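Local coordinates for lipid binding protein (Grifola frondosa, PDB 5H0Q) that binds lipid, probably recognising membrane domains that hold sphingomyelin and cholesterol together, at residues V59-R64 and W132-N137; E147-G152 and S175-G180; N171-D176 and G186-E191. All coordinates share one frame; numbering follows the deposited sequence.

Contact 1 of 3, residues V59-R64 and W132-N137; sequences VCVLVR and WQNPWN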
# COMPACT_ATOMS: atom_id res chain seq x y z
N VAL A 59 15.99 4.72 10.33
CA VAL A 59 15.13 3.59 10.01
C VAL A 59 13.86 4.18 9.45
O VAL A 59 13.26 5.06 10.07
CB VAL A 59 14.81 2.72 11.23
CG1 VAL A 59 13.85 1.61 10.85
CG2 VAL A 59 16.07 2.11 11.80
N CYS A 60 13.47 3.73 8.26
CA CYS A 60 12.23 4.18 7.67
C CYS A 60 11.74 3.17 6.65
O CYS A 60 12.42 2.21 6.31
CB CYS A 60 12.40 5.53 6.98
SG CYS A 60 13.44 5.45 5.47
N VAL A 61 10.55 3.45 6.13
CA VAL A 61 10.03 2.73 4.98
C VAL A 61 9.61 3.77 3.96
O VAL A 61 9.04 4.80 4.31
CB VAL A 61 8.86 1.79 5.32
CG1 VAL A 61 9.35 0.62 6.16
CG2 VAL A 61 7.71 2.54 6.05
N LEU A 62 9.89 3.48 2.71
CA LEU A 62 9.53 4.33 1.58
C LEU A 62 8.46 3.55 0.83
O LEU A 62 8.78 2.61 0.09
CB LEU A 62 10.72 4.64 0.67
CG LEU A 62 11.93 5.46 1.13
CD1 LEU A 62 11.55 6.58 2.07
CD2 LEU A 62 12.96 4.56 1.76
N VAL A 63 7.20 3.89 1.04
CA VAL A 63 6.08 3.04 0.65
C VAL A 63 5.48 3.53 -0.65
O VAL A 63 5.12 4.71 -0.76
CB VAL A 63 4.98 3.01 1.72
CG1 VAL A 63 3.84 2.11 1.25
CG2 VAL A 63 5.53 2.52 3.04
N ARG A 64 5.37 2.64 -1.64
CA ARG A 64 4.57 2.92 -2.83
C ARG A 64 3.39 1.96 -2.84
O ARG A 64 3.53 0.78 -2.54
CB ARG A 64 5.39 2.81 -4.11
CG ARG A 64 5.96 1.44 -4.47
CD ARG A 64 6.68 1.52 -5.84
NE ARG A 64 7.10 0.21 -6.32
CZ ARG A 64 8.31 -0.31 -6.18
NH1 ARG A 64 9.30 0.37 -5.60
NH2 ARG A 64 8.53 -1.54 -6.64
N TRP A 132 3.69 -2.37 8.02
CA TRP A 132 5.12 -2.57 7.94
C TRP A 132 5.69 -2.57 9.34
O TRP A 132 5.11 -2.01 10.27
CB TRP A 132 5.79 -1.48 7.07
CG TRP A 132 5.50 -0.10 7.61
CD1 TRP A 132 6.22 0.60 8.54
CD2 TRP A 132 4.36 0.70 7.32
NE1 TRP A 132 5.61 1.80 8.81
CE2 TRP A 132 4.45 1.87 8.09
CE3 TRP A 132 3.25 0.53 6.47
CZ2 TRP A 132 3.49 2.88 8.03
CZ3 TRP A 132 2.34 1.53 6.39
CH2 TRP A 132 2.44 2.68 7.18
N GLN A 133 6.84 -3.19 9.49
CA GLN A 133 7.54 -3.23 10.77
C GLN A 133 9.01 -3.38 10.41
O GLN A 133 9.43 -4.45 9.93
CB GLN A 133 7.03 -4.36 11.65
CG GLN A 133 7.60 -4.37 13.07
CD GLN A 133 8.96 -5.05 13.17
OE1 GLN A 133 9.98 -4.41 13.47
NE2 GLN A 133 8.99 -6.36 12.93
N ASN A 134 9.77 -2.30 10.58
CA ASN A 134 11.18 -2.26 10.19
C ASN A 134 11.99 -1.99 11.45
O ASN A 134 11.97 -0.85 11.96
CB ASN A 134 11.42 -1.18 9.14
CG ASN A 134 12.70 -1.42 8.38
OD1 ASN A 134 13.28 -2.50 8.48
ND2 ASN A 134 13.12 -0.43 7.57
N PRO A 135 12.68 -2.98 12.01
CA PRO A 135 13.22 -2.85 13.36
C PRO A 135 14.55 -2.12 13.42
O PRO A 135 15.35 -2.16 12.49
CB PRO A 135 13.40 -4.30 13.80
CG PRO A 135 13.71 -5.01 12.54
CD PRO A 135 12.88 -4.33 11.47
N TRP A 136 14.79 -1.48 14.57
CA TRP A 136 16.08 -0.86 14.81
C TRP A 136 17.15 -1.90 15.06
O TRP A 136 18.30 -1.73 14.63
CB TRP A 136 15.96 0.10 15.99
CG TRP A 136 17.11 1.08 16.12
CD1 TRP A 136 17.24 2.28 15.47
CD2 TRP A 136 18.25 0.94 16.95
NE1 TRP A 136 18.41 2.89 15.86
CE2 TRP A 136 19.05 2.08 16.76
CE3 TRP A 136 18.68 -0.05 17.83
CZ2 TRP A 136 20.25 2.27 17.42
CZ3 TRP A 136 19.88 0.13 18.49
CH2 TRP A 136 20.65 1.28 18.28
N ASN A 137 16.80 -3.00 15.73
CA ASN A 137 17.76 -4.05 16.04
C ASN A 137 17.85 -5.00 14.86
O ASN A 137 16.91 -5.77 14.59
CB ASN A 137 17.35 -4.78 17.32
CG ASN A 137 18.29 -5.90 17.69
OD1 ASN A 137 19.00 -6.44 16.84
ND2 ASN A 137 18.29 -6.26 18.96
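Val59 turns both methyls to the segment 132-137: CG1 rests 3.3 Å from the backbone O of Asn134, while CG2 lies obliquely to the indole of Trp136, 3.9 Å from its CD1. Val59 and Trp136 cross at about a right angle, and Trp136 stands at the exposed end of the contact. The Cys60 side chain points away from 132-137 and touches Tyr55 of helix 41-55; the backbone carbonyl does the work. Asn134 ND2 donates to Cys60 O at 3.0 Å; the bond is bent, 141° at the hydrogen, and ND2 sits above the carbonyl plane, although the oxygen is close to the amide plane of Asn134. With CG anti to the backbone N (chi1 -160°), the amide reaches across the gap between the strands, where the axes of 60-64 and 132-134 come no closer than 7.7 Å. Val61 then lays CG2 over one face of the Trp132 indole, a CH-pi contact 3.6 Å from the centroid of the five-membered ring and 15° off its normal. Its other methyl, CG1, slides past Asn134 CB. Tyr198 of strand 193-201 packs against Trp132. The strands belong to the two different sheets, which face each other here as layers of a beta sandwich. Asn134 is the polar link in this buried interface: ND2 also bonds Glu191 O, while OD1 is taken by Ser142 OG and Arg138 NH1. With both ends of the amide engaged, its rotation is fixed, and the sheets meet through hydrocarbon on indole beside one satisfied polar bridge.

Contact 2 of 3, residues E147-G152 and S175-G180; sequences EVRQSG and SDSSYG
Ser177 OG accepts the backbone N-H of Val148 at 2.9 Å in a nearly straight bond (162°), so a serine hydroxyl, not a backbone carbonyl, takes this N-H. The Ser177 CA-CB bond points toward the strand 147-150 and carries the hydroxyl over to it. At the outer end Gln150 NE2 donates to Tyr179 OH, also at 2.9 Å; the oxygen lies in the amide plane, which stands perpendicular to the phenol ring. A bend at chi2 (-89°) brings the amide back to this hydroxyl. Arg149 folds its guanidinium over its own strand, NH1 bonding Val148 O, and Ser177 OG lies at the edge of that group, 3.7 Å from NH1. Strands 147-150 and 175-179 run nearly parallel, 21° apart, but come from different sheets: 143-150 is one edge strand of the antiparallel sheet, and 174-179 forms a hairpin with 182-188. Packing continues through Val148, whose CG1 meets Tyr179 CB at 3.6 Å, with Val182 and Ala184 against the same valine. The Tyr179 ring has backbone of Arg149 and Gln150 over one face, and Leu126 of strand 126-134 also touches the side chain.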
# COMPACT_ATOMS: atom_id res chain seq x y z
N GLU A 147 -3.59 -7.74 4.81
CA GLU A 147 -4.79 -8.54 5.07
C GLU A 147 -5.97 -7.87 4.40
O GLU A 147 -6.17 -6.66 4.57
CB GLU A 147 -5.08 -8.69 6.55
CG GLU A 147 -4.14 -9.64 7.25
CD GLU A 147 -4.51 -9.91 8.71
OE1 GLU A 147 -5.51 -9.34 9.20
OE2 GLU A 147 -3.77 -10.68 9.36
N VAL A 148 -6.76 -8.65 3.66
CA VAL A 148 -8.02 -8.18 3.11
C VAL A 148 -9.12 -8.77 3.97
O VAL A 148 -9.15 -9.98 4.19
CB VAL A 148 -8.21 -8.61 1.64
CG1 VAL A 148 -9.43 -7.91 1.04
CG2 VAL A 148 -6.98 -8.30 0.80
N ARG A 149 -10.01 -7.92 4.48
CA ARG A 149 -11.11 -8.34 5.34
C ARG A 149 -12.35 -7.50 5.05
O ARG A 149 -12.31 -6.56 4.26
CB ARG A 149 -10.73 -8.21 6.83
CG ARG A 149 -9.61 -9.14 7.27
CD ARG A 149 -9.96 -10.60 7.20
NE ARG A 149 -8.95 -11.45 7.84
CZ ARG A 149 -7.83 -11.90 7.26
NH1 ARG A 149 -7.58 -11.61 6.00
NH2 ARG A 149 -6.99 -12.68 7.95
N GLN A 150 -13.45 -7.86 5.71
CA GLN A 150 -14.66 -7.05 5.61
C GLN A 150 -14.39 -5.65 6.14
O GLN A 150 -13.61 -5.46 7.08
CB GLN A 150 -15.81 -7.70 6.40
CG GLN A 150 -16.28 -9.01 5.83
CD GLN A 150 -17.37 -8.83 4.79
OE1 GLN A 150 -18.01 -7.78 4.72
NE2 GLN A 150 -17.58 -9.85 3.96
N SER A 151 -15.08 -4.67 5.55
CA SER A 151 -15.00 -3.30 6.02
C SER A 151 -15.29 -3.23 7.52
O SER A 151 -16.19 -3.90 8.02
CB SER A 151 -16.00 -2.42 5.26
OG SER A 151 -15.98 -1.09 5.76
N GLY A 152 -14.52 -2.40 8.23
CA GLY A 152 -14.67 -2.25 9.66
C GLY A 152 -13.96 -3.28 10.50
O GLY A 152 -14.03 -3.22 11.73
N SER A 175 4.13 -10.62 1.54
CA SER A 175 2.88 -10.98 2.21
C SER A 175 1.79 -10.98 1.16
O SER A 175 1.79 -10.13 0.27
CB SER A 175 2.55 -10.00 3.34
OG SER A 175 1.30 -10.31 3.95
N ASP A 176 0.86 -11.94 1.27
CA ASP A 176 -0.24 -12.06 0.32
C ASP A 176 -1.53 -12.38 1.07
O ASP A 176 -1.53 -13.11 2.05
CB ASP A 176 0.04 -13.16 -0.73
CG ASP A 176 1.15 -12.78 -1.68
OD1 ASP A 176 0.89 -12.05 -2.65
OD2 ASP A 176 2.29 -13.23 -1.46
N SER A 177 -2.62 -11.79 0.60
CA SER A 177 -3.93 -12.00 1.23
C SER A 177 -5.01 -11.91 0.17
O SER A 177 -4.88 -11.17 -0.81
CB SER A 177 -4.17 -10.94 2.33
OG SER A 177 -5.41 -11.12 3.00
N SER A 178 -6.10 -12.64 0.37
CA SER A 178 -7.25 -12.55 -0.53
C SER A 178 -8.54 -12.61 0.27
O SER A 178 -8.67 -13.45 1.17
CB SER A 178 -7.27 -13.67 -1.58
OG SER A 178 -6.17 -13.58 -2.46
N TYR A 179 -9.52 -11.77 -0.09
CA TYR A 179 -10.86 -11.88 0.48
C TYR A 179 -11.86 -11.43 -0.57
O TYR A 179 -11.66 -10.41 -1.24
CB TYR A 179 -10.99 -11.05 1.75
CG TYR A 179 -12.28 -11.33 2.49
CD1 TYR A 179 -12.31 -12.22 3.55
CD2 TYR A 179 -13.45 -10.71 2.12
CE1 TYR A 179 -13.49 -12.49 4.23
CE2 TYR A 179 -14.65 -10.99 2.78
CZ TYR A 179 -14.65 -11.86 3.84
OH TYR A 179 -15.82 -12.14 4.50
N GLY A 180 -12.94 -12.18 -0.73
CA GLY A 180 -13.86 -11.88 -1.81
C GLY A 180 -13.16 -11.94 -3.15
O GLY A 180 -12.45 -12.90 -3.47

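Contact 3 of 3, residues N171-D176 and G186-E191; sequences NGQNSD and GSTGNE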
# COMPACT_ATOMS: atom_id res chain seq x y z
N ASN A 171 7.56 -13.35 9.59
CA ASN A 171 8.83 -13.93 9.15
C ASN A 171 8.83 -13.99 7.62
O ASN A 171 8.87 -15.05 7.01
CB ASN A 171 9.06 -15.31 9.75
CG ASN A 171 10.40 -15.91 9.33
OD1 ASN A 171 11.36 -15.19 9.03
ND2 ASN A 171 10.47 -17.24 9.29
N GLY A 172 8.79 -12.81 6.99
CA GLY A 172 8.85 -12.75 5.55
C GLY A 172 8.85 -11.34 5.02
O GLY A 172 8.20 -10.45 5.59
N GLN A 173 9.55 -11.11 3.91
CA GLN A 173 9.59 -9.81 3.26
C GLN A 173 8.58 -9.73 2.12
O GLN A 173 8.61 -8.78 1.34
CB GLN A 173 11.01 -9.53 2.76
CG GLN A 173 12.03 -9.34 3.89
CD GLN A 173 12.21 -10.56 4.76
OE1 GLN A 173 12.62 -11.61 4.27
NE2 GLN A 173 11.94 -10.43 6.05
N ASN A 174 7.66 -10.70 2.04
CA ASN A 174 6.51 -10.67 1.15
C ASN A 174 5.30 -11.06 1.98
O ASN A 174 5.42 -11.76 2.99
CB ASN A 174 6.66 -11.62 -0.05
CG ASN A 174 7.73 -11.18 -1.04
OD1 ASN A 174 7.52 -10.26 -1.83
ND2 ASN A 174 8.87 -11.86 -1.02
N SER A 175 4.13 -10.62 1.54
CA SER A 175 2.88 -10.98 2.21
C SER A 175 1.79 -10.98 1.16
O SER A 175 1.79 -10.13 0.27
CB SER A 175 2.55 -10.00 3.34
OG SER A 175 1.30 -10.31 3.95
N ASP A 176 0.86 -11.94 1.27
CA ASP A 176 -0.24 -12.06 0.32
C ASP A 176 -1.53 -12.38 1.07
O ASP A 176 -1.53 -13.11 2.05
CB ASP A 176 0.04 -13.16 -0.73
CG ASP A 176 1.15 -12.78 -1.68
OD1 ASP A 176 0.89 -12.05 -2.65
OD2 ASP A 176 2.29 -13.23 -1.46
N GLY A 186 2.14 -7.41 -0.48
CA GLY A 186 3.14 -6.48 0.03
C GLY A 186 4.53 -7.06 -0.12
O GLY A 186 4.73 -8.27 -0.04
N SER A 187 5.50 -6.18 -0.35
CA SER A 187 6.89 -6.57 -0.34
C SER A 187 7.73 -5.47 0.30
O SER A 187 7.39 -4.29 0.22
CB SER A 187 7.40 -6.86 -1.75
OG SER A 187 7.37 -5.68 -2.52
N THR A 188 8.85 -5.86 0.91
CA THR A 188 9.77 -4.92 1.53
C THR A 188 11.19 -5.38 1.26
O THR A 188 11.47 -6.58 1.19
CB THR A 188 9.54 -4.80 3.05
OG1 THR A 188 10.35 -3.76 3.59
CG2 THR A 188 9.85 -6.08 3.74
N GLY A 189 12.08 -4.42 1.11
CA GLY A 189 13.49 -4.72 1.24
C GLY A 189 13.83 -5.03 2.68
O GLY A 189 13.10 -4.69 3.60
N ASN A 190 14.94 -5.73 2.88
CA ASN A 190 15.42 -6.02 4.22
C ASN A 190 16.61 -5.10 4.49
O ASN A 190 17.76 -5.49 4.35
CB ASN A 190 15.81 -7.46 4.35
CG ASN A 190 16.06 -7.86 5.79
OD1 ASN A 190 15.69 -7.13 6.71
ND2 ASN A 190 16.65 -9.02 5.99
N GLU A 191 16.31 -3.87 4.90
CA GLU A 191 17.34 -2.89 5.22
C GLU A 191 16.72 -1.79 6.07
O GLU A 191 15.49 -1.66 6.17
CB GLU A 191 17.99 -2.33 3.96
CG GLU A 191 17.03 -1.67 2.99
CD GLU A 191 17.73 -1.05 1.79
OE1 GLU A 191 18.83 -0.48 1.97
OE2 GLU A 191 17.20 -1.14 0.67
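Ser175 and Gly186 anchor the tight part of this contact, an antiparallel hydrogen-bonded pair joined by two backbone bonds: Gly186 N to Ser175 O at 2.8 Å, and Ser175 N to Gly186 O at 2.9 Å. The first is the straighter, 168° at the hydrogen against 144°. Next comes the non-hydrogen-bonded pair Asn174 and Ser187, whose CA atoms approach to 4.4 Å. Here the CA-H groups turn inward, that of Asn174 to Gly186 O and that of Ser187 to Gln173 O. The same Gln173 O also accepts Thr188 N at 3.0 Å, one residue before strand 174-176 begins. Close packing continues in the side chains of this last pair: Gln173 lays CB and CG obliquely across Thr188, with Gln173 CB 3.4 Å from Thr188 O and 3.8 Å from Thr188 CG2. Thr188 OG1 donates to a lone pair of Gly189 O in the carbonyl plane. Ser175 is buried on the face turned to strand 143-150, where its OG takes the N-H of Val146 and its side chain meets Leu145.

The solvent side is looser and belongs to two exposed asparagines. Asn190 only brushes Gln173, Asn190 CB lying 4.2 Å from Gln173 CG. Ser142 holds the polar ends of both, its O taking Gln173 NE2, where a bend at chi2 (63°) sends the amide, and its N binding Asn190 OD1. On the other face Asn174 leans over the strand, OD1 coming 3.4 Å from Ser187 CB without a hydrogen bond between the side chains.

With the strands nearly antiparallel and few residues between them, the arrangement is a beta hairpin, 174-179 with 182-188; its second strand pairs onward with 193-201, so the hairpin forms one margin of the mixed sheet.

How the contacts relate
From the N terminus, strand 60-68 opens contact 1, and a helix-free excursion of 67 residues, more than half of it strand, returns to it at 132-137, at the end of strand 126-134. The next strand, 143-150, opens contact 2; a mostly helical loop, with 153-156 and 160-169, brings the chain back at 175-180. Contact 3 begins before contact 2 has closed, sharing Ser175 and Asp176 with it, and closes at 186-191, on the end of the second hairpin strand and the loop after it. Contact 1 is in series with both others, but touches contact 3 where Asn134 meets Glu191. Contacts 1 and 2 join the two sheets, their centres about 22 Å apart; contact 3 lies within the mixed sheet.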